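Long-range contacts in CTD kinase subunit gamma (Schizosaccharomyces pombe, PDB 5CE7), which probably helps to activate the kinase complex that hyperphosphorylates the C-terminal repeats of RNA polymerase II, and is represented here by its own N-terminal CTD-interacting domain: residues L14-A19 with N59-F63; E38-Y42 with Y80-R86; I88-V92 with D129-V134; P97-A103 with A136-A140. One frame throughout, in Å; residues are numbered along the deposited sequence.

Contact 1 of 4, residues L14-A19 with N59-F63; sequences LGKLNA and NIMYF
Leu14 and Phe63 come together through different first torsions: Leu14 sets CG beside its backbone N (chi1 -73°), while Phe63 swings its ring to the far side of its own N, next to the carbonyl carbon (chi1 165°). The two side chains then cross at about a right angle, and Leu14 CD2 sits over one face of the Phe63 ring, displaced toward the rim, in a CH-pi contact 4.3 Å from the centroid. Leu17, at the end of the type I turn that starts at Leu14, points at helix 54-73. Its CD1 lies 3.9 Å from Phe63 CB and also reaches Ile60 CG1 at 4.1 Å. A water bridges the two segments, donating to Leu17 O at 2.8 Å and accepting from Asn59 ND2 at 3.0 Å. Asn59 OD1 comes within 3.3 Å of Ala19 N, at too poor an angle for a hydrogen bond. Ala19 CB touches Tyr62 CE2 at 4.3 Å. Pro27 of helix 25-33 touches both Leu17 and Phe63. Segment 14-19 is thus held to helix 54-73 of the CTD-interacting domain's superhelix by apolar packing at its leucines and water at its backbone, with no direct hydrogen bond.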
loop_
_atom_site.group_PDB
_atom_site.type_symbol
_atom_site.label_atom_id
_atom_site.label_comp_id
_atom_site.label_asym_id
_atom_site.label_seq_id
_atom_site.Cartn_x
_atom_site.Cartn_y
_atom_site.Cartn_z
ATOM N N LEU A 14 7.106 8.815 -5.285
ATOM C CA LEU A 14 5.857 8.718 -4.527
ATOM C C LEU A 14 5.046 10.010 -4.593
ATOM O O LEU A 14 3.822 9.981 -4.553
ATOM C CB LEU A 14 6.129 8.369 -3.070
ATOM C CG LEU A 14 6.561 6.928 -2.844
ATOM C CD1 LEU A 14 6.986 6.714 -1.399
ATOM C CD2 LEU A 14 5.423 6.007 -3.242
ATOM N N GLY A 15 5.738 11.140 -4.690
ATOM C CA GLY A 15 5.078 12.429 -4.765
ATOM C C GLY A 15 4.269 12.600 -6.039
ATOM O O GLY A 15 3.449 13.519 -6.131
ATOM N N LYS A 16 4.500 11.715 -7.013
ATOM C CA LYS A 16 3.832 11.782 -8.318
ATOM C C LYS A 16 2.515 11.032 -8.344
ATOM O O LYS A 16 1.779 11.130 -9.311
ATOM C CB LYS A 16 4.710 11.174 -9.411
ATOM C CG LYS A 16 6.083 11.772 -9.510
ATOM C CD LYS A 16 5.993 13.243 -9.768
ATOM C CE LYS A 16 7.296 13.748 -10.345
ATOM N NZ LYS A 16 7.221 15.211 -10.545
ATOM N N LEU A 17 2.233 10.264 -7.297
ATOM C CA LEU A 17 1.053 9.398 -7.285
ATOM C C LEU A 17 -0.272 10.156 -7.369
ATOM O O LEU A 17 -0.462 11.201 -6.734
ATOM C CB LEU A 17 1.037 8.533 -6.031
ATOM C CG LEU A 17 2.159 7.512 -5.833
ATOM C CD1 LEU A 17 2.073 6.935 -4.404
ATOM C CD2 LEU A 17 2.118 6.424 -6.890
ATOM N N ASN A 18 -1.194 9.607 -8.149
ATOM C CA ASN A 18 -2.584 10.034 -8.092
ATOM C C ASN A 18 -3.449 8.797 -8.223
ATOM O O ASN A 18 -2.928 7.684 -8.190
ATOM C CB ASN A 18 -2.886 11.070 -9.177
ATOM C CG ASN A 18 -2.550 10.573 -10.560
ATOM O OD1 ASN A 18 -2.919 9.467 -10.934
ATOM N ND2 ASN A 18 -1.826 11.384 -11.324
ATOM N N ALA A 19 -4.759 8.975 -8.379
ATOM C CA ALA A 19 -5.663 7.832 -8.413
ATOM C C ALA A 19 -5.337 6.833 -9.533
ATOM O O ALA A 19 -5.624 5.645 -9.407
ATOM C CB ALA A 19 -7.144 8.293 -8.484
ATOM N N ASN A 59 -4.194 7.070 -2.190
ATOM C CA ASN A 59 -3.370 6.832 -3.375
ATOM C C ASN A 59 -2.191 5.913 -3.085
ATOM O O ASN A 59 -1.794 5.121 -3.933
ATOM C CB ASN A 59 -2.937 8.153 -4.026
ATOM C CG ASN A 59 -4.094 8.851 -4.728
ATOM O OD1 ASN A 59 -5.046 8.202 -5.152
ATOM N ND2 ASN A 59 -4.022 10.173 -4.840
ATOM N N ILE A 60 -1.657 5.988 -1.870
ATOM C CA ILE A 60 -0.615 5.053 -1.452
ATOM C C ILE A 60 -1.146 3.626 -1.309
ATOM O O ILE A 60 -0.458 2.670 -1.634
ATOM C CB ILE A 60 0.084 5.509 -0.151
ATOM C CG1 ILE A 60 0.935 6.754 -0.438
ATOM C CG2 ILE A 60 0.954 4.377 0.393
ATOM C CD1 ILE A 60 1.395 7.508 0.801
HETATM N N MSE A 61 -2.380 3.488 -0.832
HETATM C CA MSE A 61 -3.059 2.186 -0.809
HETATM C C MSE A 61 -3.193 1.602 -2.227
HETATM O O MSE A 61 -2.953 0.415 -2.447
HETATM C CB MSE A 61 -4.437 2.343 -0.165
HETATM C CG MSE A 61 -5.209 1.034 0.168
HETATM SE SE MSE A 61 -4.246 -0.080 1.491
HETATM C CE MSE A 61 -5.685 -0.303 2.787
ATOM N N TYR A 62 -3.579 2.431 -3.190
ATOM C CA TYR A 62 -3.641 1.964 -4.578
ATOM C C TYR A 62 -2.248 1.545 -5.035
ATOM O O TYR A 62 -2.081 0.490 -5.652
ATOM C CB TYR A 62 -4.139 3.057 -5.516
ATOM C CG TYR A 62 -5.532 3.554 -5.268
ATOM C CD1 TYR A 62 -6.518 2.731 -4.732
ATOM C CD2 TYR A 62 -5.873 4.863 -5.595
ATOM C CE1 TYR A 62 -7.817 3.213 -4.530
ATOM C CE2 TYR A 62 -7.150 5.346 -5.394
ATOM C CZ TYR A 62 -8.114 4.521 -4.865
ATOM O OH TYR A 62 -9.373 5.039 -4.671
ATOM N N PHE A 63 -1.255 2.390 -4.766
ATOM C CA PHE A 63 0.137 2.073 -5.124
ATOM C C PHE A 63 0.602 0.724 -4.558
ATOM O O PHE A 63 1.313 -0.046 -5.225
ATOM C CB PHE A 63 1.102 3.164 -4.635
ATOM C CG PHE A 63 2.546 2.728 -4.663
ATOM C CD1 PHE A 63 3.188 2.512 -5.876
ATOM C CD2 PHE A 63 3.241 2.495 -3.489
ATOM C CE1 PHE A 63 4.504 2.083 -5.914
ATOM C CE2 PHE A 63 4.567 2.072 -3.516
ATOM C CZ PHE A 63 5.195 1.867 -4.738
HETATM O O HOH W 1 -1.353 11.463 -4.125
#

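Contact 2 of 4, residues E38-Y42 with Y80-R86; sequences EEDLY and YLNMISR
Aromatic contacts dominate between Tyr42 and Met83, which is selenomethionine in this model. The side chains slide past each other in opposite directions, and Met83 CB stands over the centre of one face of the Tyr42 ring, 3.8 Å from its centroid. Further along, Met83 SE makes an oblique Met-aromatic contact, 4.1 Å from the same centroid. The bend at the last torsion of Met83 (chi3 105°) lays CE against Tyr42 CD2 at 3.5 Å. Apolar packing adds Ile84 CG1 against Tyr42 CE1 at 3.9 Å. Glu38 CB also lies obliquely against the Tyr80 ring, 3.7 Å from CE1. The polar links are thin: a water donates to Glu39 OE2 and accepts only a weak bond from Arg86 NH1; the opposite charges do not touch, NH1 lying 6.2 Å from Glu39 OE2. The two phenol hydroxyls are engaged outside the segments, Tyr42 OH with Asp87 and Trp46, Tyr80 OH with the carbonyl of Ala31. With a leucine at Tyr42, the selenomethionine would probably lose the flat surface it lies on, and Asp87 and Trp46 would be left without their shared hydroxyl. In the domain's helical superhelix, the short helix 80-86 crosses the start of helix 38-51 at -41°, its axis 11.1 Å away. Helix 54-73 takes Ile84 and Leu81 of helix 80-86, while Phe10 of helix 3-14 meets Leu41.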
loop_
_atom_site.group_PDB
_atom_site.type_symbol
_atom_site.label_atom_id
_atom_site.label_comp_id
_atom_site.label_asym_id
_atom_site.label_seq_id
_atom_site.Cartn_x
_atom_site.Cartn_y
_atom_site.Cartn_z
ATOM N N GLU A 38 14.679 -2.686 -0.027
ATOM C CA GLU A 38 13.258 -2.865 0.335
ATOM C C GLU A 38 12.877 -2.331 1.725
ATOM O O GLU A 38 11.820 -1.739 1.909
ATOM C CB GLU A 38 12.823 -4.333 0.160
ATOM C CG GLU A 38 13.579 -5.346 1.019
ATOM C CD GLU A 38 13.261 -6.796 0.648
ATOM O OE1 GLU A 38 12.611 -7.031 -0.389
ATOM O OE2 GLU A 38 13.673 -7.704 1.388
ATOM N N GLU A 39 13.744 -2.521 2.709
ATOM C CA GLU A 39 13.442 -2.041 4.045
ATOM C C GLU A 39 13.387 -0.522 4.075
ATOM O O GLU A 39 12.478 0.046 4.675
ATOM C CB GLU A 39 14.475 -2.561 5.046
ATOM C CG GLU A 39 14.704 -4.054 4.939
ATOM C CD GLU A 39 14.132 -4.821 6.110
ATOM O OE1 GLU A 39 14.812 -4.892 7.157
ATOM O OE2 GLU A 39 13.010 -5.357 5.984
ATOM N N ASP A 40 14.351 0.126 3.421
ATOM C CA ASP A 40 14.397 1.587 3.357
ATOM C C ASP A 40 13.156 2.104 2.635
ATOM O O ASP A 40 12.499 3.045 3.083
ATOM C CB ASP A 40 15.625 2.061 2.573
ATOM C CG ASP A 40 16.933 1.739 3.269
ATOM O OD1 ASP A 40 17.412 0.591 3.131
ATOM O OD2 ASP A 40 17.495 2.646 3.929
ATOM N N LEU A 41 12.885 1.497 1.485
ATOM C CA LEU A 41 11.804 1.929 0.613
ATOM C C LEU A 41 10.442 1.678 1.246
ATOM O O LEU A 41 9.557 2.522 1.136
ATOM C CB LEU A 41 11.916 1.259 -0.755
ATOM C CG LEU A 41 12.689 2.039 -1.834
ATOM C CD1 LEU A 41 13.726 3.012 -1.282
ATOM C CD2 LEU A 41 13.250 1.162 -2.945
ATOM N N TYR A 42 10.275 0.529 1.903
ATOM C CA TYR A 42 9.031 0.246 2.609
ATOM C C TYR A 42 8.787 1.288 3.715
ATOM O O TYR A 42 7.644 1.678 3.985
ATOM C CB TYR A 42 9.033 -1.183 3.174
ATOM C CG TYR A 42 7.717 -1.583 3.790
ATOM C CD1 TYR A 42 6.581 -1.753 2.999
ATOM C CD2 TYR A 42 7.594 -1.765 5.166
ATOM C CE1 TYR A 42 5.362 -2.102 3.562
ATOM C CE2 TYR A 42 6.379 -2.119 5.733
ATOM C CZ TYR A 42 5.276 -2.285 4.923
ATOM O OH TYR A 42 4.076 -2.624 5.484
ATOM N N TYR A 80 8.484 -7.111 -0.389
ATOM C CA TYR A 80 7.348 -6.201 -0.211
ATOM C C TYR A 80 6.048 -6.963 0.077
ATOM O O TYR A 80 5.239 -6.537 0.904
ATOM C CB TYR A 80 7.169 -5.282 -1.430
ATOM C CG TYR A 80 8.370 -4.404 -1.741
ATOM C CD1 TYR A 80 8.769 -3.401 -0.870
ATOM C CD2 TYR A 80 9.090 -4.576 -2.916
ATOM C CE1 TYR A 80 9.870 -2.596 -1.152
ATOM C CE2 TYR A 80 10.176 -3.775 -3.219
ATOM C CZ TYR A 80 10.567 -2.794 -2.332
ATOM O OH TYR A 80 11.658 -2.009 -2.636
ATOM N N LEU A 81 5.860 -8.093 -0.597
ATOM C CA LEU A 81 4.650 -8.890 -0.438
ATOM C C LEU A 81 4.455 -9.371 0.999
ATOM O O LEU A 81 3.351 -9.314 1.526
ATOM C CB LEU A 81 4.655 -10.081 -1.406
ATOM C CG LEU A 81 4.585 -9.718 -2.888
ATOM C CD1 LEU A 81 5.047 -10.874 -3.744
ATOM C CD2 LEU A 81 3.167 -9.287 -3.259
ATOM N N ASN A 82 5.525 -9.848 1.627
ATOM C CA ASN A 82 5.449 -10.283 3.024
ATOM C C ASN A 82 5.235 -9.124 3.987
ATOM O O ASN A 82 4.544 -9.263 4.992
ATOM C CB ASN A 82 6.706 -11.067 3.436
ATOM C CG ASN A 82 6.750 -12.465 2.828
ATOM O OD1 ASN A 82 5.771 -12.930 2.239
ATOM N ND2 ASN A 82 7.883 -13.142 2.980
HETATM N N MSE A 83 5.850 -7.981 3.696
HETATM C CA MSE A 83 5.709 -6.822 4.567
HETATM C C MSE A 83 4.295 -6.248 4.516
HETATM O O MSE A 83 3.707 -5.901 5.532
HETATM C CB MSE A 83 6.713 -5.734 4.191
HETATM C CG MSE A 83 8.156 -6.193 4.223
HETATM SE SE MSE A 83 9.327 -4.752 3.572
HETATM C CE MSE A 83 10.070 -4.198 5.280
ATOM N N ILE A 84 3.751 -6.148 3.315
ATOM C CA ILE A 84 2.403 -5.619 3.141
ATOM C C ILE A 84 1.357 -6.558 3.740
ATOM O O ILE A 84 0.391 -6.110 4.367
ATOM C CB ILE A 84 2.133 -5.341 1.646
ATOM C CG1 ILE A 84 2.884 -4.070 1.224
ATOM C CG2 ILE A 84 0.641 -5.230 1.374
ATOM C CD1 ILE A 84 3.295 -4.015 -0.267
ATOM N N SER A 85 1.565 -7.861 3.560
ATOM C CA SER A 85 0.685 -8.867 4.140
ATOM C C SER A 85 0.665 -8.792 5.669
ATOM O O SER A 85 -0.401 -8.793 6.288
ATOM C CB SER A 85 1.128 -10.265 3.704
ATOM O OG SER A 85 0.117 -11.211 3.989
ATOM N N ARG A 86 1.850 -8.737 6.267
ATOM C CA ARG A 86 1.990 -8.629 7.722
ATOM C C ARG A 86 1.298 -7.370 8.230
ATOM O O ARG A 86 0.676 -7.375 9.289
ATOM C CB ARG A 86 3.473 -8.584 8.118
ATOM C CG ARG A 86 3.737 -8.215 9.574
ATOM C CD ARG A 86 5.203 -7.779 9.799
ATOM N NE ARG A 86 5.486 -6.478 9.194
ATOM C CZ ARG A 86 6.647 -6.133 8.637
ATOM N NH1 ARG A 86 7.658 -6.989 8.601
ATOM N NH2 ARG A 86 6.794 -4.926 8.112
HETATM O O HOH W 2 10.907 -6.415 7.544
#

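Contact 3 of 4, residues I88-V92 with D129-V134; sequences ICKLV and DAMATV
Cys89 SG lies over one face of the peptide group joining Asp129 to Ala130, 3.9 Å from Ala130 N; no aromatic ring enters this contact. The peptide oxygen, Asp129 O, is approached from opposite faces of the carbonyl plane by Thr133 N and Thr133 OG1. The setting is the all-helical right-handed superhelix of the noncanonical CTD-interacting domain, where segments 88-92 and 129-134 of helices 88-95 and 124-139 run nearly parallel, 14° apart, with axes 9.4 Å from each other. Ala130 CB points at the neighbouring helix and meets Val92 CG2 at 4.0 Å, with Ile88 CG1 more loosely beside it. Val92 divides its branches: CG2 takes Ala130, whereas CG1, turned away from its own backbone N (chi1 169°), enters between Thr133 CG2 and Val134 CG2, the latter at 3.7 Å. Helix 100-118 supports the pair, with Leu113 and Leu116 on Ile88, and Ala106 and Val109 on Val134. Putting an alanine at Thr133 would probably open a gap beside Val92 CG1 and leave Asp129 O without the hydroxyl donor, the backbone N alone remaining of the two. As modelled, Thr133 OG1 donates to Asp129 O at 3.0 Å, tilted well out of the carbonyl plane, while Thr133 CG2 stays 3.6 Å from Val92 CG1.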
loop_
_atom_site.group_PDB
_atom_site.type_symbol
_atom_site.label_atom_id
_atom_site.label_comp_id
_atom_site.label_asym_id
_atom_site.label_seq_id
_atom_site.Cartn_x
_atom_site.Cartn_y
_atom_site.Cartn_z
ATOM N N ILE A 88 -1.180 -5.515 6.831
ATOM C CA ILE A 88 -2.430 -5.151 6.144
ATOM C C ILE A 88 -3.449 -4.439 7.034
ATOM O O ILE A 88 -4.083 -3.475 6.607
ATOM C CB ILE A 88 -3.098 -6.347 5.400
ATOM C CG1 ILE A 88 -4.255 -5.857 4.512
ATOM C CG2 ILE A 88 -3.596 -7.405 6.385
ATOM C CD1 ILE A 88 -3.846 -4.837 3.433
ATOM N N CYS A 89 -3.605 -4.892 8.271
ATOM C CA CYS A 89 -4.568 -4.245 9.156
ATOM C C CYS A 89 -4.072 -2.874 9.621
ATOM O O CYS A 89 -4.869 -1.953 9.795
ATOM C CB CYS A 89 -4.954 -5.149 10.337
ATOM S SG CYS A 89 -6.003 -6.558 9.843
ATOM N N LYS A 90 -2.764 -2.727 9.804
ATOM C CA LYS A 90 -2.202 -1.404 10.086
ATOM C C LYS A 90 -2.479 -0.446 8.931
ATOM O O LYS A 90 -2.852 0.714 9.134
ATOM C CB LYS A 90 -0.692 -1.499 10.339
ATOM C CG LYS A 90 -0.332 -2.238 11.621
ATOM C CD LYS A 90 1.177 -2.234 11.871
ATOM C CE LYS A 90 1.518 -2.802 13.251
ATOM N NZ LYS A 90 3.001 -2.860 13.487
ATOM N N LEU A 91 -2.286 -0.940 7.711
ATOM C CA LEU A 91 -2.531 -0.141 6.526
ATOM C C LEU A 91 -3.983 0.324 6.520
ATOM O O LEU A 91 -4.259 1.494 6.271
ATOM C CB LEU A 91 -2.201 -0.931 5.261
ATOM C CG LEU A 91 -0.690 -1.198 5.126
ATOM C CD1 LEU A 91 -0.354 -2.279 4.090
ATOM C CD2 LEU A 91 0.032 0.107 4.796
ATOM N N VAL A 92 -4.908 -0.592 6.794
ATOM C CA VAL A 92 -6.324 -0.234 6.844
ATOM C C VAL A 92 -6.609 0.824 7.913
ATOM O O VAL A 92 -7.385 1.758 7.698
ATOM C CB VAL A 92 -7.227 -1.485 7.068
ATOM C CG1 VAL A 92 -8.650 -1.058 7.380
ATOM C CG2 VAL A 92 -7.188 -2.405 5.851
ATOM N N ASP A 129 -10.384 -10.131 8.812
ATOM C CA ASP A 129 -10.010 -9.141 9.824
ATOM C C ASP A 129 -10.010 -7.715 9.266
ATOM O O ASP A 129 -10.540 -6.796 9.882
ATOM C CB ASP A 129 -8.624 -9.450 10.413
ATOM C CG ASP A 129 -8.668 -10.511 11.519
ATOM O OD1 ASP A 129 -9.774 -10.916 11.937
ATOM O OD2 ASP A 129 -7.589 -10.929 11.976
ATOM N N ALA A 130 -9.388 -7.533 8.110
ATOM C CA ALA A 130 -9.267 -6.205 7.510
ATOM C C ALA A 130 -10.628 -5.673 7.058
ATOM O O ALA A 130 -10.936 -4.490 7.225
ATOM C CB ALA A 130 -8.288 -6.247 6.344
HETATM N N MSE A 131 -11.446 -6.551 6.490
HETATM C CA MSE A 131 -12.809 -6.183 6.090
HETATM C C MSE A 131 -13.671 -5.805 7.297
HETATM O O MSE A 131 -14.490 -4.878 7.223
HETATM C CB MSE A 131 -13.468 -7.307 5.279
HETATM C CG MSE A 131 -12.874 -7.483 3.880
HETATM SE SE MSE A 131 -13.259 -5.971 2.680
HETATM C CE MSE A 131 -15.174 -6.339 2.428
ATOM N N ALA A 132 -13.489 -6.510 8.413
ATOM C CA ALA A 132 -14.229 -6.157 9.634
ATOM C C ALA A 132 -13.785 -4.791 10.171
ATOM O O ALA A 132 -14.576 -4.048 10.743
ATOM C CB ALA A 132 -14.069 -7.236 10.705
ATOM N N THR A 133 -12.510 -4.469 9.990
ATOM C CA THR A 133 -11.998 -3.174 10.407
ATOM C C THR A 133 -12.641 -2.058 9.596
ATOM O O THR A 133 -13.102 -1.069 10.153
ATOM C CB THR A 133 -10.463 -3.096 10.262
ATOM O OG1 THR A 133 -9.866 -4.103 11.086
ATOM C CG2 THR A 133 -9.956 -1.726 10.701
ATOM N N VAL A 134 -12.673 -2.227 8.276
ATOM C CA VAL A 134 -13.326 -1.265 7.406
ATOM C C VAL A 134 -14.796 -1.065 7.790
ATOM O O VAL A 134 -15.287 0.059 7.828
ATOM C CB VAL A 134 -13.231 -1.682 5.918
ATOM C CG1 VAL A 134 -14.047 -0.741 5.050
ATOM C CG2 VAL A 134 -11.764 -1.699 5.456
#

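Contact 4 of 4, residues P97-A103 with A136-A140; sequences PIGAAGA and AHEQA
The loop leading into helix 100-118 meets the C-terminal end of helix 124-139, and its one strong direct bond runs from Gly99 N to Ala140 O, 2.9 Å long with an N-H...O angle of 155°. The donor lies in the carbonyl plane, on a lone pair. Ala140 OXT takes a weak second share at 3.2 Å from the same Gly99 N. OXT exists because the construct stops here, whereas the natural protein continues. Ile98 CD1 leans on Ala140 CB at 3.7 Å. At its backbone, Ile98 N stands over the centre of one face of the His137 ring, 3.3 Å from the plane; the angle rules out a hydrogen bond to ND1, which is bonded instead to Ala96 O. In the right-handed superhelix of this domain, the contact ties helix 124-139, the last of this construct, to the start of helix 100-118. Two glycines matter for different reasons: at Gly99 (phi 103°) a CB would jam against the preceding carbonyl, whereas at Gly102 a CB would run into His137 O, which is 3.5 Å from Gly102 CA in a CA-H...O contact. A water lies close to both Gly99 O and Glu138 O.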
loop_
_atom_site.group_PDB
_atom_site.type_symbol
_atom_site.label_atom_id
_atom_site.label_comp_id
_atom_site.label_asym_id
_atom_site.label_seq_id
_atom_site.Cartn_x
_atom_site.Cartn_y
_atom_site.Cartn_z
ATOM N N PRO A 97 -9.454 5.072 9.118
ATOM C CA PRO A 97 -9.527 5.050 10.585
ATOM C C PRO A 97 -10.954 5.215 11.113
ATOM O O PRO A 97 -11.873 5.481 10.335
ATOM C CB PRO A 97 -8.689 6.270 10.984
ATOM C CG PRO A 97 -8.875 7.220 9.831
ATOM C CD PRO A 97 -8.870 6.329 8.615
ATOM N N ILE A 98 -11.129 5.073 12.424
ATOM C CA ILE A 98 -12.398 5.391 13.064
ATOM C C ILE A 98 -12.762 6.842 12.751
ATOM O O ILE A 98 -11.884 7.688 12.586
ATOM C CB ILE A 98 -12.321 5.190 14.604
ATOM C CG1 ILE A 98 -13.708 5.287 15.242
ATOM C CG2 ILE A 98 -11.396 6.213 15.236
ATOM C CD1 ILE A 98 -14.576 4.100 15.007
ATOM N N GLY A 99 -14.055 7.129 12.650
ATOM C CA GLY A 99 -14.502 8.463 12.298
ATOM C C GLY A 99 -14.952 8.549 10.851
ATOM O O GLY A 99 -15.096 7.537 10.177
ATOM N N ALA A 100 -15.168 9.765 10.372
ATOM C CA ALA A 100 -15.770 9.982 9.057
ATOM C C ALA A 100 -14.887 9.569 7.877
ATOM O O ALA A 100 -15.404 9.227 6.815
ATOM C CB ALA A 100 -16.218 11.447 8.909
ATOM N N ALA A 101 -13.566 9.598 8.045
ATOM C CA ALA A 101 -12.681 9.203 6.937
ATOM C C ALA A 101 -12.801 7.719 6.628
ATOM O O ALA A 101 -12.592 7.291 5.488
ATOM C CB ALA A 101 -11.215 9.586 7.216
ATOM N N GLY A 102 -13.151 6.937 7.643
ATOM C CA GLY A 102 -13.391 5.509 7.457
ATOM C C GLY A 102 -14.541 5.293 6.487
ATOM O O GLY A 102 -14.475 4.435 5.612
ATOM N N ALA A 103 -15.588 6.100 6.625
ATOM C CA ALA A 103 -16.726 6.031 5.712
ATOM C C ALA A 103 -16.362 6.551 4.320
ATOM O O ALA A 103 -16.713 5.939 3.308
ATOM C CB ALA A 103 -17.924 6.803 6.286
ATOM N N ALA A 136 -16.284 -1.644 10.753
ATOM C CA ALA A 136 -16.309 -0.931 12.034
ATOM C C ALA A 136 -16.046 0.574 11.855
ATOM O O ALA A 136 -16.716 1.408 12.459
ATOM C CB ALA A 136 -15.290 -1.535 13.008
ATOM N N HIS A 137 -15.079 0.910 11.012
ATOM C CA HIS A 137 -14.718 2.312 10.790
ATOM C C HIS A 137 -15.657 3.060 9.834
ATOM O O HIS A 137 -15.705 4.298 9.830
ATOM C CB HIS A 137 -13.253 2.415 10.340
ATOM C CG HIS A 137 -12.277 2.013 11.410
ATOM N ND1 HIS A 137 -10.913 1.979 11.198
ATOM C CD2 HIS A 137 -12.469 1.640 12.691
ATOM C CE1 HIS A 137 -10.307 1.607 12.315
ATOM N NE2 HIS A 137 -11.229 1.392 13.239
ATOM N N GLU A 138 -16.407 2.324 9.022
ATOM C CA GLU A 138 -17.451 2.957 8.221
ATOM C C GLU A 138 -18.629 3.331 9.128
ATOM O O GLU A 138 -19.230 4.398 8.988
ATOM C CB GLU A 138 -17.914 2.044 7.069
ATOM C CG GLU A 138 -19.153 2.580 6.330
ATOM C CD GLU A 138 -19.648 1.674 5.197
ATOM O OE1 GLU A 138 -18.934 0.749 4.784
ATOM O OE2 GLU A 138 -20.770 1.894 4.722
ATOM N N GLN A 139 -18.954 2.455 10.065
ATOM C CA GLN A 139 -20.142 2.655 10.886
ATOM C C GLN A 139 -19.932 3.670 12.005
ATOM O O GLN A 139 -20.881 4.314 12.448
ATOM C CB GLN A 139 -20.650 1.324 11.455
ATOM C CG GLN A 139 -20.945 0.252 10.402
ATOM C CD GLN A 139 -21.928 0.704 9.326
ATOM O OE1 GLN A 139 -22.647 1.692 9.492
ATOM N NE2 GLN A 139 -21.962 -0.024 8.210
ATOM N N ALA A 140 -18.690 3.826 12.448
ATOM C CA ALA A 140 -18.382 4.741 13.541
ATOM C C ALA A 140 -17.120 5.566 13.264
ATOM O O ALA A 140 -16.315 5.259 12.376
ATOM C CB ALA A 140 -18.246 3.974 14.850
ATOM O OXT ALA A 140 -16.875 6.561 13.943
HETATM O O HOH W 3 -17.976 6.540 9.770
#

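In the fold
Contacts 1 to 3 are partly buried, whereas contact 4 lies at the surface, its centre about 19 Å from the centre of the chain. Contacts 3 and 4 share helix 124-139 and sit on the same side of that centre, yet contact 3 is packing of small, mostly apolar side chains and contact 4 depends on backbone atoms and glycines. Contacts 1 and 2 lie on opposite sides of the centre; each has a side chain over an aromatic face and a bridging water, without direct hydrogen bonds. Contact 3 reaches both of them: Met61 CE packs on Val92 CG2 at 4.0 Å, and Ile84 O touches Leu91 CD1 at 3.9 Å. Contact 4 touches neither 1 nor 2.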